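Local coordinates for fusion protein of Nuclear RNA export factor 2 and Protein panoramix (Drosophila melanogaster, PDB 6IEW), which joins Panoramix through its UBA-like TAP-C domain in a complex with Piwi and Nxt1 that silences transposons cotranscriptionally in the ovary, at residues T19-E32 with F44-F58. Sequence-based numbering, arbitrary orientation. Where two conformers were deposited one is given.
Sequences TGLISTWVTSIVEE and FIQKNADHEIPDLAF
Trp25 and Ala57 show how a small residue can seat an indole: the methyl CB of Ala57 lies over one face of the six-membered ring, 4.1 Å from its centroid, a CH-pi contact. Around the same ring, approaching obliquely, come Pro54, whose CD is 3.5 Å from Trp25 CZ2, and CD1 of Leu56. In the plane of the indole at its edge, a water accepts from Trp25 NE1 and donates to Glu52 O, bridging the two segments. The Phe58 ring has CD2 of Leu21 over one face and Asp55 O at its edge. Leu21 splits its branches, for CD1 meets the Phe44 ring obliquely, 3.8 Å from Phe44 CD1, while CG2 of Thr19 meets the same ring at CD2. CD1 of Ile29 meets CD1 of Ile53 at 3.9 Å, both side chains buried.

The backbones join at a single bridge between Leu21 and Phe58, where Ile22 N donates to Ala57 O (2.8 Å) in a nearly straight bond of 165°. At the other end, Lys47 runs its CD past Ile29 and then turns at its last torsion (chi4 -84°), bringing NZ 2.9 Å from Glu32 OE1 on the syn side, though somewhat out of the carboxylate plane. Water links this salt bridge to Ser28 OG.

Both segments belong to the Nxf2 part of this engineered fusion, in its UBA-like TAP-C domain. The axis of helix 23-32 and that of the 44-49 end of helix 37-49 make an angle of 116°; the latter helix is ended by a Schellman motif with His51 at C', and the chain then returns past Trp25 to Leu21. Phe15 of helix 4-19 packs on Leu21 and Ile29, while the Panoramix helix 70-93 adjoins Ile45, Asn48 and Phe58, its Arg74 forming a salt bridge with Asp55.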
loop_
_atom_site.group_PDB
_atom_site.type_symbol
_atom_site.label_atom_id
_atom_site.label_comp_id
_atom_site.label_asym_id
_atom_site.label_seq_id
_atom_site.Cartn_x
_atom_site.Cartn_y
_atom_site.Cartn_z
ATOM N N THR A 19 2.972 -1.641 -1.928
ATOM C CA THR A 19 2.649 -2.551 -0.836
ATOM C C THR A 19 2.582 -4.012 -1.256
ATOM O O THR A 19 2.808 -4.893 -0.420
ATOM C CB THR A 19 1.313 -2.159 -0.189
ATOM O OG1 THR A 19 0.257 -2.244 -1.159
ATOM C CG2 THR A 19 1.371 -0.745 0.368
ATOM N N GLY A 20 2.266 -4.305 -2.511
ATOM C CA GLY A 20 2.063 -5.689 -2.888
ATOM C C GLY A 20 0.809 -6.294 -2.300
ATOM O O GLY A 20 0.754 -7.511 -2.091
ATOM N N LEU A 21 -0.194 -5.473 -2.006
ATOM C CA LEU A 21 -1.475 -5.959 -1.515
ATOM C C LEU A 21 -2.403 -6.258 -2.684
ATOM O O LEU A 21 -2.283 -5.671 -3.763
ATOM C CB LEU A 21 -2.134 -4.916 -0.611
ATOM C CG LEU A 21 -1.447 -4.644 0.728
ATOM C CD1 LEU A 21 -1.991 -3.364 1.350
ATOM C CD2 LEU A 21 -1.644 -5.825 1.670
ATOM N N ILE A 22 -3.330 -7.191 -2.458
ATOM C CA ILE A 22 -4.345 -7.474 -3.465
ATOM C C ILE A 22 -5.299 -6.291 -3.586
ATOM O O ILE A 22 -5.442 -5.467 -2.674
ATOM C CB ILE A 22 -5.102 -8.784 -3.183
ATOM C CG1 ILE A 22 -5.933 -8.674 -1.899
ATOM C CG2 ILE A 22 -4.130 -9.953 -3.109
ATOM C CD1 ILE A 22 -6.815 -9.887 -1.648
ATOM N N SER A 23 -5.977 -6.220 -4.737
ATOM C CA SER A 23 -6.813 -5.060 -5.030
ATOM C C SER A 23 -7.865 -4.829 -3.955
ATOM O O SER A 23 -8.218 -3.676 -3.678
ATOM C CB SER A 23 -7.475 -5.219 -6.398
ATOM O OG SER A 23 -8.532 -6.161 -6.347
ATOM N N THR A 24 -8.367 -5.901 -3.338
ATOM C CA THR A 24 -9.400 -5.770 -2.313
ATOM C C THR A 24 -8.944 -4.862 -1.178
ATOM O O THR A 24 -9.703 -4.000 -0.713
ATOM C CB THR A 24 -9.751 -7.152 -1.765
ATOM O OG1 THR A 24 -9.959 -8.052 -2.855
ATOM C CG2 THR A 24 -11.008 -7.087 -0.912
ATOM N N TRP A 25 -7.708 -5.046 -0.708
ATOM C CA TRP A 25 -7.233 -4.198 0.379
ATOM C C TRP A 25 -6.685 -2.870 -0.116
ATOM O O TRP A 25 -6.673 -1.895 0.642
ATOM C CB TRP A 25 -6.240 -4.941 1.278
ATOM C CG TRP A 25 -6.945 -5.554 2.437
ATOM C CD1 TRP A 25 -7.109 -5.011 3.681
ATOM C CD2 TRP A 25 -7.643 -6.801 2.448
ATOM N NE1 TRP A 25 -7.850 -5.857 4.470
ATOM C CE2 TRP A 25 -8.192 -6.962 3.735
ATOM C CE3 TRP A 25 -7.848 -7.804 1.495
ATOM C CZ2 TRP A 25 -8.927 -8.086 4.095
ATOM C CZ3 TRP A 25 -8.582 -8.918 1.852
ATOM C CH2 TRP A 25 -9.113 -9.051 3.140
ATOM N N VAL A 26 -6.242 -2.813 -1.375
ATOM C CA VAL A 26 -5.873 -1.535 -1.976
ATOM C C VAL A 26 -7.063 -0.585 -1.960
ATOM O O VAL A 26 -6.957 0.565 -1.518
ATOM C CB VAL A 26 -5.326 -1.754 -3.398
ATOM C CG1 VAL A 26 -5.100 -0.423 -4.101
ATOM C CG2 VAL A 26 -4.045 -2.567 -3.345
ATOM N N THR A 27 -8.226 -1.061 -2.412
ATOM C CA THR A 27 -9.426 -0.230 -2.392
ATOM C C THR A 27 -9.770 0.205 -0.975
ATOM O O THR A 27 -10.038 1.383 -0.722
ATOM C CB THR A 27 -10.600 -0.999 -2.991
ATOM O OG1 THR A 27 -10.309 -1.346 -4.348
ATOM C CG2 THR A 27 -11.877 -0.161 -2.941
ATOM N N SER A 28 -9.759 -0.741 -0.034
ATOM C CA SER A 28 -10.144 -0.443 1.340
ATOM C C SER A 28 -9.266 0.649 1.944
ATOM O O SER A 28 -9.765 1.632 2.504
ATOM C CB SER A 28 -10.061 -1.723 2.174
ATOM O OG SER A 28 -10.258 -1.449 3.548
ATOM N N ILE A 29 -7.949 0.500 1.822
ATOM C CA ILE A 29 -7.035 1.416 2.493
ATOM C C ILE A 29 -6.986 2.764 1.786
ATOM O O ILE A 29 -7.019 3.818 2.433
ATOM C CB ILE A 29 -5.647 0.770 2.630
ATOM C CG1 ILE A 29 -5.741 -0.471 3.524
ATOM C CG2 ILE A 29 -4.639 1.773 3.191
ATOM C CD1 ILE A 29 -4.491 -1.327 3.523
ATOM N N VAL A 30 -6.911 2.758 0.453
ATOM C CA VAL A 30 -6.820 4.013 -0.290
ATOM C C VAL A 30 -8.080 4.848 -0.095
ATOM O O VAL A 30 -8.010 6.067 0.106
ATOM C CB VAL A 30 -6.520 3.733 -1.775
ATOM C CG1 VAL A 30 -6.730 4.983 -2.627
ATOM C CG2 VAL A 30 -5.096 3.213 -1.928
ATOM N N GLU A 31 -9.251 4.210 -0.141
ATOM C CA GLU A 31 -10.489 4.958 0.058
ATOM C C GLU A 31 -10.596 5.488 1.483
ATOM O O GLU A 31 -11.037 6.624 1.695
ATOM C CB GLU A 31 -11.705 4.106 -0.317
ATOM C CG GLU A 31 -11.819 3.857 -1.811
ATOM C CD GLU A 31 -13.135 3.212 -2.219
ATOM O OE1 GLU A 31 -13.874 2.727 -1.336
ATOM O OE2 GLU A 31 -13.429 3.200 -3.432
ATOM N N GLU A 32 -10.188 4.689 2.473
ATOM C CA GLU A 32 -10.250 5.151 3.856
ATOM C C GLU A 32 -9.313 6.327 4.096
ATOM O O GLU A 32 -9.601 7.190 4.935
ATOM C CB GLU A 32 -9.950 3.995 4.814
ATOM C CG GLU A 32 -10.134 4.336 6.292
ATOM C CD GLU A 32 -9.848 3.158 7.210
ATOM O OE1 GLU A 32 -10.068 2.001 6.791
ATOM O OE2 GLU A 32 -9.399 3.392 8.352
ATOM N N PHE A 44 -1.815 1.805 6.104
ATOM C CA PHE A 44 -1.453 0.398 5.950
ATOM C C PHE A 44 -0.547 -0.064 7.084
ATOM O O PHE A 44 -0.755 -1.136 7.666
ATOM C CB PHE A 44 -0.771 0.182 4.598
ATOM C CG PHE A 44 0.032 -1.091 4.518
ATOM C CD1 PHE A 44 -0.563 -2.326 4.738
ATOM C CD2 PHE A 44 1.383 -1.050 4.217
ATOM C CE1 PHE A 44 0.183 -3.493 4.670
ATOM C CE2 PHE A 44 2.131 -2.207 4.139
ATOM C CZ PHE A 44 1.534 -3.433 4.371
ATOM N N ILE A 45 0.471 0.735 7.409
ATOM C CA ILE A 45 1.404 0.357 8.468
ATOM C C ILE A 45 0.689 0.242 9.809
ATOM O O ILE A 45 0.944 -0.685 10.591
ATOM C CB ILE A 45 2.588 1.340 8.503
ATOM C CG1 ILE A 45 3.440 1.156 7.249
ATOM C CG2 ILE A 45 3.415 1.151 9.768
ATOM C CD1 ILE A 45 4.336 2.324 6.956
ATOM N N GLN A 46 -0.231 1.167 10.090
ATOM C CA GLN A 46 -0.970 1.115 11.347
ATOM C C GLN A 46 -1.886 -0.100 11.393
ATOM O O GLN A 46 -1.902 -0.843 12.382
ATOM C CB GLN A 46 -1.772 2.400 11.542
ATOM C CG GLN A 46 -2.509 2.449 12.869
ATOM C CD GLN A 46 -1.559 2.449 14.047
ATOM O OE1 GLN A 46 -0.635 3.261 14.109
ATOM N NE2 GLN A 46 -1.770 1.531 14.982
ATOM N N LYS A 47 -2.665 -0.317 10.327
ATOM C CA LYS A 47 -3.539 -1.485 10.274
ATOM C C LYS A 47 -2.740 -2.774 10.401
ATOM O O LYS A 47 -3.170 -3.719 11.076
ATOM C CB LYS A 47 -4.327 -1.485 8.966
ATOM C CG LYS A 47 -5.426 -0.442 8.885
ATOM C CD LYS A 47 -5.991 -0.392 7.465
ATOM C CE LYS A 47 -7.234 0.478 7.360
ATOM N NZ LYS A 47 -8.479 -0.251 7.738
ATOM N N ASN A 48 -1.568 -2.827 9.770
ATOM C CA ASN A 48 -0.732 -4.015 9.865
ATOM C C ASN A 48 -0.325 -4.282 11.308
ATOM O O ASN A 48 -0.394 -5.421 11.786
ATOM C CB ASN A 48 0.497 -3.856 8.971
ATOM C CG ASN A 48 1.381 -5.078 8.982
ATOM O OD1 ASN A 48 1.070 -6.085 8.348
ATOM N ND2 ASN A 48 2.495 -4.997 9.705
ATOM N N ALA A 49 0.081 -3.231 12.026
ATOM C CA ALA A 49 0.515 -3.402 13.409
ATOM C C ALA A 49 -0.633 -3.830 14.312
ATOM O O ALA A 49 -0.407 -4.508 15.323
ATOM C CB ALA A 49 1.146 -2.108 13.923
ATOM N N ASP A 50 -1.861 -3.447 13.970
ATOM C CA ASP A 50 -3.043 -3.772 14.758
ATOM C C ASP A 50 -3.671 -5.109 14.369
ATOM O O ASP A 50 -4.786 -5.408 14.812
ATOM C CB ASP A 50 -4.084 -2.653 14.644
ATOM C CG ASP A 50 -3.624 -1.355 15.282
ATOM O OD1 ASP A 50 -2.754 -1.402 16.173
ATOM O OD2 ASP A 50 -4.143 -0.286 14.899
ATOM N N HIS A 51 -2.992 -5.907 13.543
ATOM C CA HIS A 51 -3.482 -7.224 13.126
ATOM C C HIS A 51 -4.774 -7.142 12.321
ATOM O O HIS A 51 -5.633 -8.023 12.406
ATOM C CB HIS A 51 -3.586 -8.203 14.300
ATOM C CG HIS A 51 -2.270 -8.469 14.952
ATOM N ND1 HIS A 51 -1.203 -9.008 14.268
ATOM C CD2 HIS A 51 -1.840 -8.255 16.218
ATOM C CE1 HIS A 51 -0.172 -9.124 15.087
ATOM N NE2 HIS A 51 -0.531 -8.671 16.274
ATOM N N GLU A 52 -4.908 -6.088 11.517
ATOM C CA GLU A 52 -6.077 -5.900 10.671
ATOM C C GLU A 52 -5.815 -6.211 9.203
ATOM O O GLU A 52 -6.724 -6.063 8.382
ATOM C CB GLU A 52 -6.632 -4.479 10.834
ATOM C CG GLU A 52 -7.338 -4.263 12.168
ATOM C CD GLU A 52 -7.507 -2.799 12.520
ATOM O OE1 GLU A 52 -7.132 -1.937 11.698
ATOM O OE2 GLU A 52 -8.012 -2.510 13.626
ATOM N N ILE A 53 -4.606 -6.649 8.855
ATOM C CA ILE A 53 -4.281 -7.035 7.483
ATOM C C ILE A 53 -4.102 -8.548 7.433
ATOM O O ILE A 53 -3.069 -9.067 7.885
ATOM C CB ILE A 53 -3.022 -6.318 6.973
ATOM C CG1 ILE A 53 -3.153 -4.799 7.130
ATOM C CG2 ILE A 53 -2.761 -6.681 5.510
ATOM C CD1 ILE A 53 -4.211 -4.170 6.237
ATOM N N PRO A 54 -5.065 -9.295 6.897
ATOM C CA PRO A 54 -4.921 -10.752 6.840
ATOM C C PRO A 54 -3.740 -11.169 5.975
ATOM O O PRO A 54 -3.322 -10.446 5.069
ATOM C CB PRO A 54 -6.241 -11.215 6.210
ATOM C CG PRO A 54 -7.201 -10.089 6.455
ATOM C CD PRO A 54 -6.373 -8.846 6.386
ATOM N N ASP A 55 -3.209 -12.361 6.265
ATOM C CA ASP A 55 -2.186 -12.956 5.410
ATOM C C ASP A 55 -2.610 -12.944 3.945
ATOM O O ASP A 55 -1.805 -12.644 3.057
ATOM C CB ASP A 55 -1.920 -14.403 5.832
ATOM C CG ASP A 55 -0.960 -14.524 6.997
ATOM O OD1 ASP A 55 -0.584 -13.498 7.598
ATOM O OD2 ASP A 55 -0.572 -15.672 7.309
ATOM N N LEU A 56 -3.876 -13.270 3.669
ATOM C CA LEU A 56 -4.322 -13.382 2.286
ATOM C C LEU A 56 -4.367 -12.043 1.562
ATOM O O LEU A 56 -4.566 -12.027 0.342
ATOM C CB LEU A 56 -5.681 -14.097 2.193
ATOM C CG LEU A 56 -6.936 -13.546 2.880
ATOM C CD1 LEU A 56 -7.491 -12.300 2.195
ATOM C CD2 LEU A 56 -8.005 -14.628 2.915
ATOM N N ALA A 57 -4.208 -10.927 2.275
ATOM C CA ALA A 57 -4.177 -9.636 1.605
ATOM C C ALA A 57 -2.904 -9.420 0.806
ATOM O O ALA A 57 -2.857 -8.492 -0.002
ATOM C CB ALA A 57 -4.357 -8.507 2.620
ATOM N N PHE A 58 -1.883 -10.250 0.997
ATOM C CA PHE A 58 -0.603 -10.054 0.330
ATOM C C PHE A 58 -0.565 -10.857 -0.960
ATOM O O PHE A 58 -0.766 -12.078 -0.951
ATOM C CB PHE A 58 0.544 -10.411 1.272
ATOM C CG PHE A 58 0.625 -9.497 2.454
ATOM C CD1 PHE A 58 1.228 -8.255 2.335
ATOM C CD2 PHE A 58 0.055 -9.850 3.664
ATOM C CE1 PHE A 58 1.281 -7.394 3.411
ATOM C CE2 PHE A 58 0.108 -8.990 4.744
ATOM C CZ PHE A 58 0.722 -7.761 4.613
HETATM O O HOH W 1 -8.675 -4.727 6.959
HETATM O O HOH W 2 -8.478 -2.216 5.634
HETATM O O HOH W 3 -8.349 1.773 10.479
#